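Local coordinates for protein benzoate transport porin BenP (Acinetobacter baumannii AB307-0294, PDB 5DL8) that probably acts as an outer-membrane porin of the OprD family, a beta-barrel channel associated with benzoate transport, at residues 99-103 and 104-108; 207-210 and 211-215; 237-240 and 241-244. All coordinates share one frame; numbering follows the deposited sequence.

Contact 1. Residues 99-103 and 104-108; sequences LPFNK and ETQSQ
The F101 ring leans obliquely on the backbone of the returning strand, with CD1 3.5 Å from S107 O and CE1 3.6 Å from Q106 C. CG of F101 stands anti to its backbone N (chi1 179°), which carries the ring across the hairpin. The Q106 amide runs alongside, pointing the same way but steeply turned to the ring, and brings its OE1 to 3.8 Å from F101 CZ; CG of Q108 meets the ring at CD1. The second flat group, the N102 amide, reaches over the turn, where OD1 accepts a 3.3 Å bond from E104 N, the donor tilted 32° from the amide carbonyl plane. T105 crosses this amide at about a right angle.

Backbone bonds tie N102 to S107 both ways, N102 N to S107 O at 2.8 Å and S107 N to N102 O at 3.0 Å; Q106 N adds a weak, strongly bent bond to N102 O. A water links P100 O to Q108 NE2. D91 holds the S107 hydroxyl, and K92 N binds Q108 OE1, so the loop before L99 holds the polar ends of the S107 and Q108 side chains.

Because Q106, with its left-handed backbone (phi 65°), and S107 both face N102, this is a G1 beta bulge closing the hairpin of strands 101-102 and 107-123.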
loop_
_atom_site.group_PDB
_atom_site.type_symbol
_atom_site.label_atom_id
_atom_site.label_comp_id
_atom_site.label_asym_id
_atom_site.label_seq_id
_atom_site.Cartn_x
_atom_site.Cartn_y
_atom_site.Cartn_z
ATOM N N LEU A 99 -10.601 10.356 6.047
ATOM C CA LEU A 99 -10.323 11.310 7.103
ATOM C C LEU A 99 -10.771 10.662 8.382
ATOM O O LEU A 99 -11.579 9.762 8.350
ATOM C CB LEU A 99 -11.101 12.680 6.952
ATOM C CG LEU A 99 -11.130 13.322 5.543
ATOM C CD1 LEU A 99 -12.185 14.507 5.471
ATOM C CD2 LEU A 99 -9.764 13.786 5.017
ATOM N N PRO A 100 -10.266 11.130 9.521
ATOM C CA PRO A 100 -10.736 10.507 10.752
ATOM C C PRO A 100 -12.256 10.657 10.872
ATOM O O PRO A 100 -12.844 11.638 10.251
ATOM C CB PRO A 100 -10.080 11.367 11.860
ATOM C CG PRO A 100 -8.916 12.018 11.203
ATOM C CD PRO A 100 -9.259 12.157 9.758
ATOM N N PHE A 101 -12.823 9.828 11.723
ATOM C CA PHE A 101 -14.196 9.878 12.015
ATOM C C PHE A 101 -14.409 9.746 13.506
ATOM O O PHE A 101 -13.899 8.840 14.153
ATOM C CB PHE A 101 -14.924 8.776 11.270
ATOM C CG PHE A 101 -16.439 8.714 11.543
ATOM C CD1 PHE A 101 -17.291 9.700 10.999
ATOM C CD2 PHE A 101 -17.014 7.609 12.252
ATOM C CE1 PHE A 101 -18.672 9.628 11.220
ATOM C CE2 PHE A 101 -18.405 7.544 12.467
ATOM C CZ PHE A 101 -19.225 8.542 11.934
ATOM N N ASN A 102 -15.101 10.675 14.099
ATOM C CA ASN A 102 -15.368 10.499 15.546
ATOM C C ASN A 102 -16.665 9.644 15.652
ATOM O O ASN A 102 -17.810 10.094 15.273
ATOM C CB ASN A 102 -15.464 11.871 16.183
ATOM C CG ASN A 102 -15.694 11.825 17.719
ATOM O OD1 ASN A 102 -15.984 10.818 18.286
ATOM N ND2 ASN A 102 -15.625 12.982 18.335
ATOM N N LYS A 103 -16.491 8.429 16.119
ATOM C CA LYS A 103 -17.582 7.451 16.234
ATOM C C LYS A 103 -18.618 7.686 17.292
ATOM O O LYS A 103 -19.669 7.065 17.249
ATOM C CB LYS A 103 -17.095 6.073 16.642
ATOM C CG LYS A 103 -15.953 5.424 15.904
ATOM C CD LYS A 103 -15.840 3.999 16.564
ATOM C CE LYS A 103 -16.865 3.050 15.944
ATOM N NZ LYS A 103 -16.292 2.784 14.570
ATOM N N GLU A 104 -18.253 8.481 18.278
ATOM C CA GLU A 104 -19.106 8.787 19.432
ATOM C C GLU A 104 -20.089 9.859 19.061
ATOM O O GLU A 104 -21.307 9.743 19.300
ATOM C CB GLU A 104 -18.239 9.252 20.612
ATOM C CG GLU A 104 -17.455 8.145 21.281
ATOM C CD GLU A 104 -16.125 8.655 21.835
ATOM O OE1 GLU A 104 -15.113 8.774 21.037
ATOM O OE2 GLU A 104 -16.109 8.964 23.038
ATOM N N THR A 105 -19.519 10.933 18.495
ATOM C CA THR A 105 -20.289 12.067 18.031
ATOM C C THR A 105 -20.830 11.773 16.634
ATOM O O THR A 105 -21.770 12.393 16.223
ATOM C CB THR A 105 -19.495 13.350 18.013
ATOM O OG1 THR A 105 -18.423 13.205 17.116
ATOM C CG2 THR A 105 -18.941 13.657 19.394
ATOM N N GLN A 106 -20.280 10.800 15.918
ATOM C CA GLN A 106 -20.727 10.551 14.518
ATOM C C GLN A 106 -20.428 11.679 13.538
ATOM O O GLN A 106 -21.335 12.101 12.780
ATOM C CB GLN A 106 -22.242 10.300 14.471
ATOM C CG GLN A 106 -22.702 9.145 15.330
ATOM C CD GLN A 106 -23.022 7.994 14.423
ATOM O OE1 GLN A 106 -22.110 7.243 13.968
ATOM N NE2 GLN A 106 -24.330 7.858 14.106
ATOM N N SER A 107 -19.253 12.255 13.682
ATOM C CA SER A 107 -18.803 13.371 12.919
ATOM C C SER A 107 -17.468 13.121 12.183
ATOM O O SER A 107 -16.523 12.637 12.740
ATOM C CB SER A 107 -18.790 14.652 13.767
ATOM O OG SER A 107 -18.351 15.818 13.035
ATOM N N GLN A 108 -17.432 13.423 10.898
ATOM C CA GLN A 108 -16.157 13.395 10.143
ATOM C C GLN A 108 -15.329 14.538 10.627
ATOM O O GLN A 108 -15.879 15.593 10.872
ATOM C CB GLN A 108 -16.430 13.618 8.665
ATOM C CG GLN A 108 -17.313 12.559 8.008
ATOM C CD GLN A 108 -17.295 12.681 6.519
ATOM O OE1 GLN A 108 -18.240 13.305 5.846
ATOM N NE2 GLN A 108 -16.176 12.153 5.942
HETATM O O HOH W 1 -14.268 10.757 8.037
#

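Contact 2. Residues 207-210 and 211-215; sequences YQFT and PSLKG. With C8E ((hydroxyethyloxy)tri(ethyloxy)octane), chain F.
G215 and Y207 are joined by two nearly straight backbone bonds, G215 N to Y207 O at 2.8 Å and Y207 N to G215 O at 3.0 Å. Nearer the turn, T210 O receives two donors: the Q208 amide folds back to place NE2 2.6 Å away, while L213 N approaches from well above the carbonyl plane. The bend at chi2 (74°) in Q208, after a first torsion anti to N, makes this return possible, and the bond to T210 O holds the amide in one rotation. Its other end, OE1, lies against the aliphatic part of K214, 3.6 Å from CB; the K214 ammonium group goes on to a salt bridge with E234 on the adjoining strand.

L213 O likewise takes two bonds, from F209 N nearly along the C=O axis and from T210 N on a lone pair. F209 and T210 therefore share one partner, a classic beta bulge, next to the type I turn T210-L213 that links strands 200-210 and 213-222. Such a short reversal is consistent with a periplasmic turn of a porin barrel, where the strand connections are short.

On the side-chain level, F209 CB packs on L213 CD2 at 3.6 Å, and the F209 ring turns its edge to the backbone of K214 and G215, which has no side chain to stand in the way. CD1 of Y207 sits 3.5 Å above the centre of one face of that ring. A bound C8E detergent runs past the turn: its terminal O21 is hydrogen-bonded to T210 OG1 at 3.2 Å, S212 OG lies nearby in a less certain position, and further along the molecule C13 touches L213 CD1 at 3.8 Å.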
loop_
_atom_site.group_PDB
_atom_site.type_symbol
_atom_site.label_atom_id
_atom_site.label_comp_id
_atom_site.label_asym_id
_atom_site.label_seq_id
_atom_site.Cartn_x
_atom_site.Cartn_y
_atom_site.Cartn_z
ATOM N N TYR A 207 16.724 -11.390 -3.023
ATOM C CA TYR A 207 17.855 -12.064 -3.677
ATOM C C TYR A 207 17.651 -11.959 -5.168
ATOM O O TYR A 207 16.532 -12.187 -5.670
ATOM C CB TYR A 207 18.048 -13.542 -3.200
ATOM C CG TYR A 207 19.405 -14.168 -3.585
ATOM C CD1 TYR A 207 19.597 -14.809 -4.784
ATOM C CD2 TYR A 207 20.518 -14.077 -2.735
ATOM C CE1 TYR A 207 20.853 -15.313 -5.129
ATOM C CE2 TYR A 207 21.765 -14.554 -3.084
ATOM C CZ TYR A 207 21.926 -15.211 -4.260
ATOM O OH TYR A 207 23.192 -15.764 -4.577
ATOM N N GLN A 208 18.694 -11.475 -5.809
ATOM C CA GLN A 208 18.777 -11.369 -7.275
ATOM C C GLN A 208 19.490 -12.643 -7.801
ATOM O O GLN A 208 20.669 -12.847 -7.648
ATOM C CB GLN A 208 19.527 -10.079 -7.715
ATOM C CG GLN A 208 19.489 -9.780 -9.213
ATOM C CD GLN A 208 18.108 -9.276 -9.652
ATOM O OE1 GLN A 208 17.447 -8.531 -8.931
ATOM N NE2 GLN A 208 17.691 -9.661 -10.849
ATOM N N PHE A 209 18.718 -13.533 -8.370
ATOM C CA PHE A 209 19.201 -14.853 -8.684
ATOM C C PHE A 209 20.027 -14.744 -9.937
ATOM O O PHE A 209 21.138 -15.309 -10.002
ATOM C CB PHE A 209 18.015 -15.824 -8.855
ATOM C CG PHE A 209 17.486 -16.345 -7.538
ATOM C CD1 PHE A 209 18.185 -17.390 -6.835
ATOM C CD2 PHE A 209 16.348 -15.829 -6.993
ATOM C CE1 PHE A 209 17.688 -17.881 -5.632
ATOM C CE2 PHE A 209 15.827 -16.307 -5.801
ATOM C CZ PHE A 209 16.490 -17.314 -5.108
ATOM N N THR A 210 19.501 -14.017 -10.910
ATOM C CA THR A 210 20.114 -13.777 -12.232
ATOM C C THR A 210 19.624 -12.389 -12.685
ATOM O O THR A 210 18.735 -11.783 -11.963
ATOM C CB THR A 210 19.701 -14.854 -13.298
ATOM O OG1 THR A 210 18.277 -14.747 -13.611
ATOM C CG2 THR A 210 20.116 -16.360 -12.903
ATOM N N PRO A 211 20.153 -11.843 -13.862
ATOM C CA PRO A 211 19.643 -10.510 -14.304
ATOM C C PRO A 211 18.087 -10.508 -14.510
ATOM O O PRO A 211 17.483 -9.517 -14.302
ATOM C CB PRO A 211 20.405 -10.240 -15.637
ATOM C CG PRO A 211 21.608 -11.180 -15.626
ATOM C CD PRO A 211 21.096 -12.415 -14.861
ATOM N N SER A 212 17.488 -11.637 -14.880
ATOM C CA SER A 212 16.075 -11.709 -15.137
ATOM C C SER A 212 15.270 -12.323 -13.975
ATOM O O SER A 212 14.033 -12.356 -14.045
ATOM C CB SER A 212 15.820 -12.597 -16.328
ATOM O OG SER A 212 16.721 -13.684 -16.283
ATOM N N LEU A 213 15.918 -12.767 -12.901
ATOM C CA LEU A 213 15.105 -13.455 -11.871
ATOM C C LEU A 213 15.423 -13.033 -10.489
ATOM O O LEU A 213 16.557 -13.128 -10.049
ATOM C CB LEU A 213 15.289 -14.968 -12.020
ATOM C CG LEU A 213 14.632 -15.747 -10.837
ATOM C CD1 LEU A 213 13.127 -15.793 -10.914
ATOM C CD2 LEU A 213 15.240 -17.160 -10.813
ATOM N N LYS A 214 14.416 -12.623 -9.752
ATOM C CA LYS A 214 14.663 -12.334 -8.354
ATOM C C LYS A 214 13.565 -12.857 -7.479
ATOM O O LYS A 214 12.503 -13.174 -7.967
ATOM C CB LYS A 214 14.818 -10.839 -8.141
ATOM C CG LYS A 214 13.590 -10.016 -8.477
ATOM C CD LYS A 214 13.875 -8.541 -8.238
ATOM C CE LYS A 214 13.141 -7.654 -9.257
ATOM N NZ LYS A 214 11.723 -7.755 -8.851
ATOM N N GLY A 215 13.882 -12.967 -6.188
ATOM C CA GLY A 215 12.957 -13.521 -5.194
ATOM C C GLY A 215 12.888 -12.696 -3.877
ATOM O O GLY A 215 13.781 -11.983 -3.512
HETATM C C1 C8E F . 2.021 -21.939 -13.909
HETATM C C2 C8E F . 1.933 -22.309 -12.418
HETATM C C3 C8E F . 3.327 -22.612 -11.844
HETATM C C4 C8E F . 3.542 -22.640 -10.324
HETATM C C5 C8E F . 5.030 -22.970 -9.980
HETATM C C6 C8E F . 5.816 -21.907 -9.181
HETATM C C7 C8E F . 7.243 -21.537 -9.646
HETATM C C8 C8E F . 7.300 -20.299 -10.573
HETATM O O9 C8E F . 8.612 -19.673 -10.601
HETATM C C10 C8E F . 8.959 -18.799 -11.715
HETATM C C11 C8E F . 10.496 -18.673 -11.922
HETATM O O12 C8E F . 10.910 -18.638 -13.318
HETATM C C13 C8E F . 12.317 -18.421 -13.538
HETATM C C14 C8E F . 12.918 -19.263 -14.681
HETATM O O15 C8E F . 14.380 -19.233 -14.678
HETATM C C16 C8E F . 14.991 -18.385 -15.659
HETATM C C17 C8E F . 16.243 -17.762 -15.082
HETATM O O18 C8E F . 16.658 -16.624 -15.857
HETATM C C19 C8E F . 16.750 -16.639 -17.320
HETATM C C20 C8E F . 17.941 -15.761 -17.796
HETATM O O21 C8E F . 18.795 -15.123 -16.759
#

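Contact 3. Residues 237-240 and 241-244; sequences WKQP and TFAL
A tight beta hairpin joins strand 226-238 to strand 243-255 of the barrel wall, and a T-shaped aromatic pair packs on one side of it. The W237 and F242 planes are at 88°, with centroids 5.3 Å apart; the edge of F242 meets a face of the six-membered ring of W237, and its CZ stands above that ring's rim, 4.0 Å from W237 CZ3. The F242 side chain starts out pointing away from the other arm, but its chi1 of 66° sets CG between the backbone N and the carbonyl carbon and swings the ring back toward the tryptophan.

Q239 fills the angle between the two rings. Its CB makes a CH-pi contact with F242, 3.9 Å from the centroid and 16° off the ring normal, while CG lies over the same face of W237 that F242 abuts. The Q239 chain and the phenyl ring run side by side. At the edge of the indole, in its plane, L244 CD2 touches W237 CE3 at 4.0 Å, so the tryptophan is packed both on a face and along a border.

The backbone beneath is regular: W237 and L244 form an antiparallel hydrogen-bonded pair, with W237 N to L244 O at 2.8 Å and L244 N to W237 O at 2.7 Å. Q239 N closes the last link to F242 O at 3.0 Å, and A243 CA adds a CH...O contact to W237 O.

Beyond the hairpin, A243 bonds through its backbone to K274 of strand 263-275, F242 rests on V273 and V275 of that strand, and L244 on E271 and V273, with a bound C8E detergent beside L244.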
loop_
_atom_site.group_PDB
_atom_site.type_symbol
_atom_site.label_atom_id
_atom_site.label_comp_id
_atom_site.label_asym_id
_atom_site.label_seq_id
_atom_site.Cartn_x
_atom_site.Cartn_y
_atom_site.Cartn_z
ATOM N N TRP A 237 11.209 -11.454 -18.877
ATOM C CA TRP A 237 11.674 -12.028 -20.131
ATOM C C TRP A 237 11.684 -10.800 -21.071
ATOM O O TRP A 237 10.621 -10.207 -21.397
ATOM C CB TRP A 237 10.740 -13.136 -20.582
ATOM C CG TRP A 237 11.122 -13.788 -21.873
ATOM C CD1 TRP A 237 12.391 -13.891 -22.413
ATOM C CD2 TRP A 237 10.237 -14.436 -22.797
ATOM N NE1 TRP A 237 12.317 -14.584 -23.569
ATOM C CE2 TRP A 237 10.999 -14.916 -23.825
ATOM C CE3 TRP A 237 8.874 -14.644 -22.838
ATOM C CZ2 TRP A 237 10.415 -15.607 -24.933
ATOM C CZ3 TRP A 237 8.314 -15.327 -23.928
ATOM C CH2 TRP A 237 9.058 -15.776 -24.940
ATOM N N LYS A 238 12.896 -10.354 -21.388
ATOM C CA LYS A 238 13.069 -9.212 -22.320
ATOM C C LYS A 238 13.331 -9.777 -23.677
ATOM O O LYS A 238 14.065 -10.793 -23.850
ATOM C CB LYS A 238 14.122 -8.201 -21.819
ATOM C CG LYS A 238 13.853 -7.877 -20.316
ATOM C CD LYS A 238 13.917 -6.411 -19.869
ATOM C CE LYS A 238 15.330 -6.000 -19.407
ATOM N NZ LYS A 238 16.487 -6.579 -20.199
ATOM N N GLN A 239 12.573 -9.243 -24.620
ATOM C CA GLN A 239 12.702 -9.615 -26.019
ATOM C C GLN A 239 12.922 -8.360 -26.806
ATOM O O GLN A 239 12.737 -7.314 -26.238
ATOM C CB GLN A 239 11.485 -10.406 -26.432
ATOM C CG GLN A 239 11.608 -11.843 -25.897
ATOM C CD GLN A 239 12.291 -12.756 -26.862
ATOM O OE1 GLN A 239 13.244 -13.466 -26.571
ATOM N NE2 GLN A 239 11.741 -12.774 -28.035
ATOM N N PRO A 240 13.386 -8.449 -28.111
ATOM C CA PRO A 240 13.446 -7.218 -28.898
ATOM C C PRO A 240 12.118 -6.365 -28.885
ATOM O O PRO A 240 12.187 -5.173 -28.763
ATOM C CB PRO A 240 13.772 -7.713 -30.309
ATOM C CG PRO A 240 14.360 -9.128 -30.185
ATOM C CD PRO A 240 13.650 -9.662 -28.931
ATOM N N THR A 241 10.940 -6.981 -29.011
ATOM C CA THR A 241 9.704 -6.280 -29.274
ATOM C C THR A 241 8.640 -6.393 -28.134
ATOM O O THR A 241 7.538 -5.828 -28.271
ATOM C CB THR A 241 9.015 -6.853 -30.478
ATOM O OG1 THR A 241 8.423 -8.073 -30.114
ATOM C CG2 THR A 241 9.974 -7.092 -31.691
ATOM N N PHE A 242 8.924 -7.100 -27.039
ATOM C CA PHE A 242 8.052 -7.094 -25.874
ATOM C C PHE A 242 8.804 -7.417 -24.613
ATOM O O PHE A 242 9.917 -7.889 -24.695
ATOM C CB PHE A 242 6.876 -8.056 -26.045
ATOM C CG PHE A 242 7.243 -9.457 -26.099
ATOM C CD1 PHE A 242 7.576 -10.047 -27.321
ATOM C CD2 PHE A 242 7.261 -10.214 -24.961
ATOM C CE1 PHE A 242 7.973 -11.373 -27.390
ATOM C CE2 PHE A 242 7.608 -11.525 -25.015
ATOM C CZ PHE A 242 7.941 -12.128 -26.226
ATOM N N ALA A 243 8.201 -7.171 -23.455
ATOM C CA ALA A 243 8.771 -7.681 -22.179
ATOM C C ALA A 243 7.693 -8.419 -21.401
ATOM O O ALA A 243 6.604 -7.880 -21.233
ATOM C CB ALA A 243 9.330 -6.546 -21.295
ATOM N N LEU A 244 7.980 -9.640 -20.927
ATOM C CA LEU A 244 6.958 -10.375 -20.185
ATOM C C LEU A 244 7.409 -10.495 -18.758
ATOM O O LEU A 244 8.514 -10.903 -18.489
ATOM C CB LEU A 244 6.673 -11.740 -20.796
ATOM C CG LEU A 244 5.808 -12.639 -19.911
ATOM C CD1 LEU A 244 4.334 -12.100 -19.934
ATOM C CD2 LEU A 244 5.900 -14.116 -20.261
#

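All three contacts are hairpin ends in one barrel chain, met in chain order; contact 1 involves the short strand 101-102 in the long connection between strands 72-87 and 107-123. Contacts 2 and 3 are close in space: strands 213-222 and 226-238 are neighbours, and the two turns lie about 17 Å apart between centres and about 5 Å between nearest atoms, without touching. Detergent lies beside both, consistent with surfaces near the membrane, probably toward the periplasmic rim. Contact 1 sits across the centre of the chain, about 47 Å from contact 2 and about 50 Å from contact 3 between centres. It approaches a calcium site without joining it: the Q108 side chain is about 10 Å from that of D46, a calcium ligand.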